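Local coordinates for indole-3-pyruvate decarboxylase (Azospirillum brasilense, PDB 2NXW), which catalyses the thiamine diphosphate-dependent decarboxylation of indole-3-pyruvate to indole-3-acetaldehyde and carbon dioxide, a step of auxin biosynthesis, at residues 140-145 with 180-185; 25-30 with 48-53; 61-66 with 463-468. All blocks are in the same frame, centred on the assembly; numbering follows the deposited sequence. Where two conformers were deposited one is given.

Contact 1: 140-145 with 180-185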
loop_
_atom_site.group_PDB
_atom_site.type_symbol
_atom_site.label_atom_id
_atom_site.label_comp_id
_atom_site.label_asym_id
_atom_site.label_seq_id
_atom_site.Cartn_x
_atom_site.Cartn_y
_atom_site.Cartn_z
ATOM N N THR A 140 -4.880 2.955 -16.581
ATOM C CA THR A 140 -4.570 1.625 -16.068
ATOM C C THR A 140 -3.333 0.987 -16.699
ATOM O O THR A 140 -2.474 0.460 -15.994
ATOM C CB THR A 140 -5.776 0.686 -16.281
ATOM O OG1 THR A 140 -6.925 1.242 -15.625
ATOM C CG2 THR A 140 -5.498 -0.704 -15.718
ATOM N N GLN A 141 -3.238 1.031 -18.022
ATOM C CA GLN A 141 -2.095 0.413 -18.675
ATOM C C GLN A 141 -0.776 1.047 -18.268
ATOM O O GLN A 141 0.182 0.352 -17.949
ATOM C CB GLN A 141 -2.257 0.461 -20.198
ATOM C CG GLN A 141 -1.127 -0.229 -20.947
ATOM C CD GLN A 141 -1.442 -0.451 -22.413
ATOM O OE1 GLN A 141 -2.505 -0.970 -22.761
ATOM N NE2 GLN A 141 -0.514 -0.067 -23.282
ATOM N N PHE A 142 -0.717 2.372 -18.296
ATOM C CA PHE A 142 0.507 3.059 -17.919
ATOM C C PHE A 142 0.858 2.722 -16.468
ATOM O O PHE A 142 2.017 2.453 -16.151
ATOM C CB PHE A 142 0.320 4.574 -18.080
ATOM C CG PHE A 142 1.606 5.347 -18.166
ATOM C CD1 PHE A 142 2.145 5.689 -19.404
ATOM C CD2 PHE A 142 2.275 5.733 -17.013
ATOM C CE1 PHE A 142 3.343 6.413 -19.490
ATOM C CE2 PHE A 142 3.473 6.457 -17.087
ATOM C CZ PHE A 142 4.000 6.792 -18.328
ATOM N N GLN A 143 -0.150 2.714 -15.594
ATOM C CA GLN A 143 0.079 2.424 -14.181
ATOM C C GLN A 143 0.612 1.016 -13.935
ATOM O O GLN A 143 1.401 0.794 -13.022
ATOM C CB GLN A 143 -1.202 2.639 -13.380
ATOM C CG GLN A 143 -1.678 4.082 -13.390
ATOM C CD GLN A 143 -0.616 5.045 -12.894
ATOM O OE1 GLN A 143 -0.131 4.925 -11.770
ATOM N NE2 GLN A 143 -0.243 6.004 -13.735
ATOM N N VAL A 144 0.160 0.060 -14.735
ATOM C CA VAL A 144 0.640 -1.302 -14.589
ATOM C C VAL A 144 2.076 -1.390 -15.096
ATOM O O VAL A 144 2.941 -1.956 -14.430
ATOM C CB VAL A 144 -0.274 -2.294 -15.364
ATOM C CG1 VAL A 144 0.419 -3.636 -15.542
ATOM C CG2 VAL A 144 -1.578 -2.490 -14.601
ATOM N N PHE A 145 2.356 -0.811 -16.263
ATOM C CA PHE A 145 3.713 -0.905 -16.775
ATOM C C PHE A 145 4.754 -0.154 -15.959
ATOM O O PHE A 145 5.918 -0.539 -15.942
ATOM C CB PHE A 145 3.772 -0.512 -18.257
ATOM C CG PHE A 145 3.467 -1.666 -19.181
ATOM C CD1 PHE A 145 2.154 -1.966 -19.548
ATOM C CD2 PHE A 145 4.488 -2.514 -19.592
ATOM C CE1 PHE A 145 1.863 -3.105 -20.313
ATOM C CE2 PHE A 145 4.210 -3.659 -20.356
ATOM C CZ PHE A 145 2.894 -3.951 -20.714
ATOM N N TYR A 180 9.150 1.559 -20.959
ATOM C CA TYR A 180 7.860 1.628 -21.623
ATOM C C TYR A 180 7.621 2.922 -22.403
ATOM O O TYR A 180 7.776 4.016 -21.862
ATOM C CB TYR A 180 6.770 1.475 -20.551
ATOM C CG TYR A 180 5.352 1.560 -21.062
ATOM C CD1 TYR A 180 4.825 0.560 -21.866
ATOM C CD2 TYR A 180 4.526 2.643 -20.722
ATOM C CE1 TYR A 180 3.519 0.619 -22.324
ATOM C CE2 TYR A 180 3.217 2.713 -21.176
ATOM C CZ TYR A 180 2.718 1.700 -21.978
ATOM O OH TYR A 180 1.428 1.783 -22.450
ATOM N N LEU A 181 7.246 2.785 -23.673
ATOM C CA LEU A 181 6.950 3.934 -24.522
ATOM C C LEU A 181 5.552 3.739 -25.083
ATOM O O LEU A 181 5.260 2.715 -25.696
ATOM C CB LEU A 181 7.955 4.046 -25.675
ATOM C CG LEU A 181 9.384 4.406 -25.259
ATOM C CD1 LEU A 181 10.321 4.335 -26.468
ATOM C CD2 LEU A 181 9.397 5.817 -24.653
ATOM N N GLU A 182 4.689 4.729 -24.868
ATOM C CA GLU A 182 3.310 4.687 -25.330
ATOM C C GLU A 182 3.193 5.741 -26.432
ATOM O O GLU A 182 3.523 6.907 -26.214
ATOM C CB GLU A 182 2.404 5.007 -24.133
ATOM C CG GLU A 182 0.924 4.831 -24.331
ATOM C CD GLU A 182 0.179 5.011 -23.023
ATOM O OE1 GLU A 182 0.201 4.083 -22.181
ATOM O OE2 GLU A 182 -0.417 6.090 -22.827
ATOM N N ILE A 183 2.743 5.331 -27.613
ATOM C CA ILE A 183 2.639 6.251 -28.743
ATOM C C ILE A 183 1.221 6.402 -29.297
ATOM O O ILE A 183 0.700 5.493 -29.943
ATOM C CB ILE A 183 3.553 5.796 -29.912
ATOM C CG1 ILE A 183 4.977 5.548 -29.403
ATOM C CG2 ILE A 183 3.563 6.858 -31.009
ATOM C CD1 ILE A 183 5.942 5.072 -30.479
ATOM N N PRO A 184 0.569 7.555 -29.036
ATOM C CA PRO A 184 -0.790 7.790 -29.543
ATOM C C PRO A 184 -0.721 7.594 -31.066
ATOM O O PRO A 184 0.221 8.056 -31.707
ATOM C CB PRO A 184 -1.050 9.244 -29.149
ATOM C CG PRO A 184 -0.277 9.383 -27.863
ATOM C CD PRO A 184 1.023 8.669 -28.182
ATOM N N ARG A 185 -1.706 6.936 -31.662
ATOM C CA ARG A 185 -1.608 6.685 -33.094
ATOM C C ARG A 185 -1.510 7.903 -34.012
ATOM O O ARG A 185 -0.952 7.795 -35.102
ATOM C CB ARG A 185 -2.735 5.761 -33.561
ATOM C CG ARG A 185 -4.133 6.230 -33.283
ATOM C CD ARG A 185 -5.093 5.285 -33.970
ATOM N NE ARG A 185 -6.466 5.461 -33.522
ATOM C CZ ARG A 185 -7.468 4.662 -33.873
ATOM N NH1 ARG A 185 -7.243 3.633 -34.680
ATOM N NH2 ARG A 185 -8.688 4.885 -33.405
#
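Helix 140-145, whose F142 and F145 close on Y180, runs almost antiparallel (166°) to strand 180-184, their axes 9.9 Å apart. It packs over the parallel sheet of the N-terminal thiamine diphosphate-binding domain, an alpha/beta fold, and the three rings make an aromatic cluster. Y180 carries most of it. Its CB points toward the helix, and with CG anti to the backbone N the ring extends on between F145 and F142. F145 lies over one face: the two rings are nearly parallel but slid far apart, so that CB of F145, 3.9 Å from the Y180 ring centroid, sits over the face as a CH-pi donor. F142 meets the rim of the Y180 ring rather than its face, in an offset edge-to-face pair (planes 75° apart) with the Y180 edge toward the F142 face; CD1 of F142 and CE2 of Y180 are 3.6 Å apart. A tyrosine suits this place because it adds a polar end to an apolar disc. Its OH accepts a hydrogen bond from NE2 of Q141 (2.8 Å, 154° at the hydrogen), somewhat out of the amide plane, and donates one to OE1 of E182 at 2.6 Å. A phenylalanine here would probably keep the ring packing but leave the buried E182 carboxylate without this donor and the Q141 amide without one acceptor. Q141 is pinned further by bonds to G93 and S117, which fix the rotation of its amide. The carboxylate of D139 lies close to OE1 of E182, so the tyrosine donor sits where like charges approach. On E182, the oxygen gripped by the tyrosine uses its anti lone pair and also sits at the edge of the F142 ring, OE1 being 3.8 Å from CD1 of F142.

Contact 2: 25-30 with 48-53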
loop_
_atom_site.group_PDB
_atom_site.type_symbol
_atom_site.label_atom_id
_atom_site.label_comp_id
_atom_site.label_asym_id
_atom_site.label_seq_id
_atom_site.Cartn_x
_atom_site.Cartn_y
_atom_site.Cartn_z
ATOM N N GLU A 25 9.824 6.807 -37.061
ATOM C CA GLU A 25 11.105 6.589 -37.738
ATOM C C GLU A 25 12.255 7.009 -36.829
ATOM O O GLU A 25 13.277 6.326 -36.746
ATOM C CB GLU A 25 11.176 7.402 -39.042
ATOM C CG GLU A 25 10.045 7.139 -40.031
ATOM C CD GLU A 25 10.165 7.967 -41.317
ATOM O OE1 GLU A 25 10.226 9.219 -41.245
ATOM O OE2 GLU A 25 10.190 7.358 -42.409
ATOM N N ALA A 26 12.088 8.145 -36.157
ATOM C CA ALA A 26 13.105 8.653 -35.246
ATOM C C ALA A 26 13.348 7.658 -34.115
ATOM O O ALA A 26 14.482 7.448 -33.693
ATOM C CB ALA A 26 12.679 10.002 -34.678
ATOM N N LEU A 27 12.270 7.049 -33.631
ATOM C CA LEU A 27 12.386 6.071 -32.556
ATOM C C LEU A 27 13.104 4.811 -33.044
ATOM O O LEU A 27 14.022 4.322 -32.379
ATOM C CB LEU A 27 11.000 5.711 -32.020
ATOM C CG LEU A 27 10.943 4.542 -31.028
ATOM C CD1 LEU A 27 11.804 4.831 -29.803
ATOM C CD2 LEU A 27 9.497 4.319 -30.614
ATOM N N LEU A 28 12.691 4.290 -34.197
ATOM C CA LEU A 28 13.334 3.099 -34.742
ATOM C C LEU A 28 14.818 3.361 -34.973
ATOM O O LEU A 28 15.657 2.510 -34.683
ATOM C CB LEU A 28 12.653 2.665 -36.044
ATOM C CG LEU A 28 11.216 2.127 -35.887
ATOM C CD1 LEU A 28 10.572 1.978 -37.261
ATOM C CD2 LEU A 28 11.226 0.775 -35.148
ATOM N N ARG A 29 15.150 4.550 -35.474
ATOM C CA ARG A 29 16.549 4.890 -35.713
ATOM C C ARG A 29 17.331 5.009 -34.402
ATOM O O ARG A 29 18.480 4.582 -34.326
ATOM C CB ARG A 29 16.651 6.193 -36.521
ATOM C CG ARG A 29 16.224 6.024 -37.973
ATOM C CD ARG A 29 16.325 7.334 -38.756
ATOM N NE ARG A 29 15.899 7.156 -40.144
ATOM C CZ ARG A 29 16.558 6.433 -41.045
ATOM N NH1 ARG A 29 17.684 5.815 -40.714
ATOM N NH2 ARG A 29 16.085 6.317 -42.280
ATOM N N ALA A 30 16.712 5.581 -33.372
ATOM C CA ALA A 30 17.356 5.726 -32.069
ATOM C C ALA A 30 17.661 4.346 -31.475
ATOM O O ALA A 30 18.690 4.151 -30.826
ATOM C CB ALA A 30 16.457 6.507 -31.123
ATOM N N LEU A 48 -1.507 -0.039 -35.734
ATOM C CA LEU A 48 -1.333 -0.224 -37.178
ATOM C C LEU A 48 -0.430 0.818 -37.846
ATOM O O LEU A 48 0.462 0.458 -38.614
ATOM C CB LEU A 48 -2.693 -0.309 -37.876
ATOM C CG LEU A 48 -3.365 -1.680 -37.742
ATOM C CD1 LEU A 48 -4.769 -1.637 -38.312
ATOM C CD2 LEU A 48 -2.530 -2.725 -38.464
ATOM N N PRO A 49 -0.646 2.112 -37.569
ATOM C CA PRO A 49 0.217 3.122 -38.195
ATOM C C PRO A 49 1.702 2.921 -37.876
ATOM O O PRO A 49 2.563 3.104 -38.738
ATOM C CB PRO A 49 -0.330 4.431 -37.630
ATOM C CG PRO A 49 -1.803 4.133 -37.503
ATOM C CD PRO A 49 -1.790 2.747 -36.884
ATOM N N PHE A 50 2.004 2.543 -36.636
ATOM C CA PHE A 50 3.387 2.315 -36.232
ATOM C C PHE A 50 3.984 1.106 -36.963
ATOM O O PHE A 50 5.121 1.154 -37.434
ATOM C CB PHE A 50 3.478 2.098 -34.714
ATOM C CG PHE A 50 4.869 1.833 -34.226
ATOM C CD1 PHE A 50 5.805 2.857 -34.156
ATOM C CD2 PHE A 50 5.255 0.545 -33.870
ATOM C CE1 PHE A 50 7.116 2.608 -33.737
ATOM C CE2 PHE A 50 6.549 0.285 -33.453
ATOM C CZ PHE A 50 7.484 1.311 -33.385
ATOM N N PHE A 51 3.222 0.017 -37.061
ATOM C CA PHE A 51 3.737 -1.160 -37.744
ATOM C C PHE A 51 3.945 -0.881 -39.231
ATOM O O PHE A 51 4.837 -1.461 -39.844
ATOM C CB PHE A 51 2.804 -2.361 -37.541
ATOM C CG PHE A 51 3.055 -3.126 -36.265
ATOM C CD1 PHE A 51 2.840 -2.528 -35.024
ATOM C CD2 PHE A 51 3.492 -4.449 -36.311
ATOM C CE1 PHE A 51 3.054 -3.239 -33.844
ATOM C CE2 PHE A 51 3.714 -5.172 -35.132
ATOM C CZ PHE A 51 3.492 -4.563 -33.902
ATOM N N LYS A 52 3.135 0.019 -39.792
ATOM C CA LYS A 52 3.250 0.390 -41.204
ATOM C C LYS A 52 4.597 1.060 -41.423
ATOM O O LYS A 52 5.298 0.748 -42.383
ATOM C CB LYS A 52 2.124 1.347 -41.604
ATOM C CG LYS A 52 2.240 1.875 -43.040
ATOM C CD LYS A 52 1.033 2.725 -43.404
ATOM C CE LYS A 52 1.187 3.329 -44.800
ATOM N NZ LYS A 52 -0.026 4.087 -45.204
ATOM N N VAL A 53 4.965 1.980 -40.536
ATOM C CA VAL A 53 6.253 2.648 -40.664
ATOM C C VAL A 53 7.377 1.627 -40.524
ATOM O O VAL A 53 8.336 1.626 -41.292
ATOM C CB VAL A 53 6.431 3.754 -39.600
ATOM C CG1 VAL A 53 7.852 4.322 -39.656
ATOM C CG2 VAL A 53 5.411 4.868 -39.836
#
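L27 and L28 of helix 25-30 meet F50 of helix 48-53 in a helix-helix packing of the N-terminal thiamine diphosphate-binding domain; the short axes cross at -56° and pass 10.9 Å apart. The contact is almost wholly apolar, and no hydrogen bond crosses it. F50, with CG anti to its backbone N (chi1 179°), reaches out from the flank of its helix, and the far rim of its ring receives two leucine methyls obliquely: CD2 of L28 is 4.2 Å from CZ of F50, and CD2 of L27 lies 4.3 Å from CE1 of F50. Branched leucines suit this buried place, since one methyl can meet the ring while the other packs elsewhere, CD1 of L28 on V53; L27 also packs on L181 and I183 of the sheet. A second group is aliphatic. V53 points toward the other helix, and its CG1 lies 4.3 Å from CD1 of L28. E25 joins with its methylene part alone, its OE1 accepting a hydrogen bond from the backbone N of K22, so a charged residue can lie at the border of this core. The closest touch is there, CG of E25 meeting CG1 of V53 at 3.6 Å.

Contact 3: 61-66 with 463-468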
loop_
_atom_site.group_PDB
_atom_site.type_symbol
_atom_site.label_atom_id
_atom_site.label_comp_id
_atom_site.label_asym_id
_atom_site.label_seq_id
_atom_site.Cartn_x
_atom_site.Cartn_y
_atom_site.Cartn_z
ATOM N N PRO A 61 14.516 -5.047 -38.621
ATOM C CA PRO A 61 13.783 -6.181 -39.182
ATOM C C PRO A 61 12.539 -6.370 -38.314
ATOM O O PRO A 61 12.642 -6.376 -37.085
ATOM C CB PRO A 61 14.773 -7.329 -39.032
ATOM C CG PRO A 61 16.096 -6.643 -39.211
ATOM C CD PRO A 61 15.931 -5.386 -38.388
ATOM N N LEU A 62 11.380 -6.517 -38.948
ATOM C CA LEU A 62 10.126 -6.690 -38.216
ATOM C C LEU A 62 9.695 -8.152 -38.192
ATOM O O LEU A 62 9.431 -8.746 -39.236
ATOM C CB LEU A 62 9.031 -5.831 -38.858
ATOM C CG LEU A 62 7.609 -5.935 -38.298
ATOM C CD1 LEU A 62 7.568 -5.408 -36.871
ATOM C CD2 LEU A 62 6.661 -5.132 -39.187
ATOM N N HIS A 63 9.619 -8.723 -36.989
ATOM C CA HIS A 63 9.238 -10.121 -36.825
ATOM C C HIS A 63 7.969 -10.257 -36.014
ATOM O O HIS A 63 7.916 -9.818 -34.861
ATOM C CB HIS A 63 10.342 -10.893 -36.100
ATOM C CG HIS A 63 11.669 -10.828 -36.776
ATOM N ND1 HIS A 63 11.825 -11.073 -38.125
ATOM C CD2 HIS A 63 12.904 -10.560 -36.293
ATOM C CE1 HIS A 63 13.102 -10.956 -38.443
ATOM N NE2 HIS A 63 13.779 -10.646 -37.353
ATOM N N THR A 64 6.941 -10.857 -36.597
ATOM C CA THR A 64 5.718 -11.050 -35.833
ATOM C C THR A 64 5.695 -12.451 -35.250
ATOM O O THR A 64 6.371 -13.366 -35.739
ATOM C CB THR A 64 4.450 -10.819 -36.682
ATOM O OG1 THR A 64 4.407 -11.743 -37.778
ATOM C CG2 THR A 64 4.436 -9.386 -37.215
ATOM N N LEU A 65 4.957 -12.596 -34.159
ATOM C CA LEU A 65 4.807 -13.888 -33.518
ATOM C C LEU A 65 3.316 -14.138 -33.331
ATOM O O LEU A 65 2.494 -13.325 -33.741
ATOM C CB LEU A 65 5.573 -13.904 -32.194
ATOM C CG LEU A 65 7.087 -13.881 -32.464
ATOM C CD1 LEU A 65 7.860 -13.676 -31.185
ATOM C CD2 LEU A 65 7.498 -15.195 -33.128
ATOM N N SER A 66 2.959 -15.265 -32.735
ATOM C CA SER A 66 1.561 -15.606 -32.557
ATOM C C SER A 66 0.849 -14.992 -31.363
ATOM O O SER A 66 -0.293 -14.543 -31.478
ATOM C CB SER A 66 1.416 -17.125 -32.434
ATOM O OG SER A 66 1.892 -17.788 -33.598
ATOM N N ARG A 463 9.219 -20.869 -40.239
ATOM C CA ARG A 463 9.408 -20.735 -41.686
ATOM C C ARG A 463 9.401 -19.279 -42.116
ATOM O O ARG A 463 10.301 -18.834 -42.841
ATOM C CB ARG A 463 8.330 -21.479 -42.471
ATOM C CG ARG A 463 8.630 -21.490 -43.986
ATOM C CD ARG A 463 7.371 -21.371 -44.845
ATOM N NE ARG A 463 6.681 -20.087 -44.689
ATOM C CZ ARG A 463 7.084 -18.928 -45.208
ATOM N NH1 ARG A 463 8.192 -18.856 -45.941
ATOM N NH2 ARG A 463 6.375 -17.828 -44.987
ATOM N N ARG A 464 8.407 -18.518 -41.666
ATOM C CA ARG A 464 8.324 -17.107 -42.052
ATOM C C ARG A 464 9.518 -16.308 -41.528
ATOM O O ARG A 464 10.015 -15.391 -42.191
ATOM C CB ARG A 464 7.021 -16.501 -41.522
ATOM C CG ARG A 464 6.789 -15.061 -41.948
ATOM C CD ARG A 464 5.413 -14.559 -41.527
ATOM N NE ARG A 464 5.254 -14.489 -40.076
ATOM C CZ ARG A 464 4.863 -15.498 -39.300
ATOM N NH1 ARG A 464 4.576 -16.688 -39.815
ATOM N NH2 ARG A 464 4.756 -15.310 -37.996
ATOM N N LEU A 465 9.988 -16.659 -40.339
ATOM C CA LEU A 465 11.124 -15.979 -39.734
ATOM C C LEU A 465 12.458 -16.431 -40.332
ATOM O O LEU A 465 13.498 -15.810 -40.094
ATOM C CB LEU A 465 11.130 -16.237 -38.231
ATOM C CG LEU A 465 9.957 -15.660 -37.446
ATOM C CD1 LEU A 465 9.963 -16.266 -36.048
ATOM C CD2 LEU A 465 10.065 -14.135 -37.389
ATOM N N GLY A 466 12.423 -17.516 -41.096
ATOM C CA GLY A 466 13.634 -18.027 -41.720
ATOM C C GLY A 466 14.623 -18.657 -40.761
ATOM O O GLY A 466 15.831 -18.538 -40.950
ATOM N N ILE A 467 14.118 -19.320 -39.723
ATOM C CA ILE A 467 14.986 -19.970 -38.748
ATOM C C ILE A 467 14.616 -21.451 -38.594
ATOM O O ILE A 467 13.516 -21.864 -38.978
ATOM C CB ILE A 467 14.918 -19.268 -37.369
ATOM C CG1 ILE A 467 13.499 -19.346 -36.808
ATOM C CG2 ILE A 467 15.389 -17.813 -37.507
ATOM C CD1 ILE A 467 13.361 -18.817 -35.380
ATOM N N ASP A 468 15.532 -22.225 -38.018
ATOM C CA ASP A 468 15.348 -23.675 -37.883
ATOM C C ASP A 468 15.912 -24.251 -36.585
ATOM O O ASP A 468 16.723 -25.183 -36.599
ATOM C CB ASP A 468 16.025 -24.371 -39.072
ATOM C CG ASP A 468 17.514 -24.033 -39.198
ATOM O OD1 ASP A 468 18.045 -23.211 -38.427
ATOM O OD2 ASP A 468 18.160 -24.603 -40.093
HETATM O O HOH W 1 7.426 -12.053 -39.281
#
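The backbone N of T64 donates a 3.0 Å hydrogen bond to a water, which also accepts a weak one, at 3.4 Å, from NE of R464. This bridge links the edge strand 62-64 of the N-terminal domain's parallel sheet to the end of helix 462-465 in the C-terminal domain, joining the two thiamine diphosphate-binding domains of one chain. R464 reaches across twice. Its chain bends at CG-CD (chi3 65°), which turns the guanidinium back to the strand, and NH2 gives a weak bond of 3.4 Å to the carbonyl O of T64, which lies at the edge of the guanidinium, near its plane. R464 was modelled in two conformers, and both links, weak and measured on one of them, remain doubtful. Arginine suits the spot because its several N-H groups can serve separate acceptors: NH2 is also bonded to N461, which makes the link to T64 a secondary one, while NH1 makes a long, weak ion pair with D495 of the second subunit. The apolar half of the contact belongs to L465. Its two methyls divide the work. CD2 presses on H63, 3.5 Å from CB of H63 and obliquely placed to the imidazole, and CD1 meets CD2 of L65 at 4.0 Å, the two side chains crossing at about a right angle. L65 starts away from the helix but bends its end back; a branched leucine can pack on both the helix end and A70 and A74 of helix 68-82. Just beyond L465 the helix stops in a Schellman motif, where G466 takes a positive phi (71°), easy for a residue without a side chain. Within this turn the backbone N of G466 bonds the O of R463 at 3.0 Å.

Contacts 1 and 2 are buried and lie within the N-terminal domain, whereas contact 3 is only partly buried and joins that domain to the C-terminal one. Contacts 1 and 2 touch directly: L181 and I183 of strand 179-184 pack on L27, on the opposite face of the sheet from Y180 and E182. The same sheet also supplies the edge strand of contact 3, which reaches contact 2 through L62 against F51. Chemistry follows place: aromatic rings with a buried chain of hydrogen bonds in contact 1, plain aliphatic and ring packing between helices in contact 2, and weak, water-assisted bonds beside a leucine in contact 3. All three also touch the second subunit.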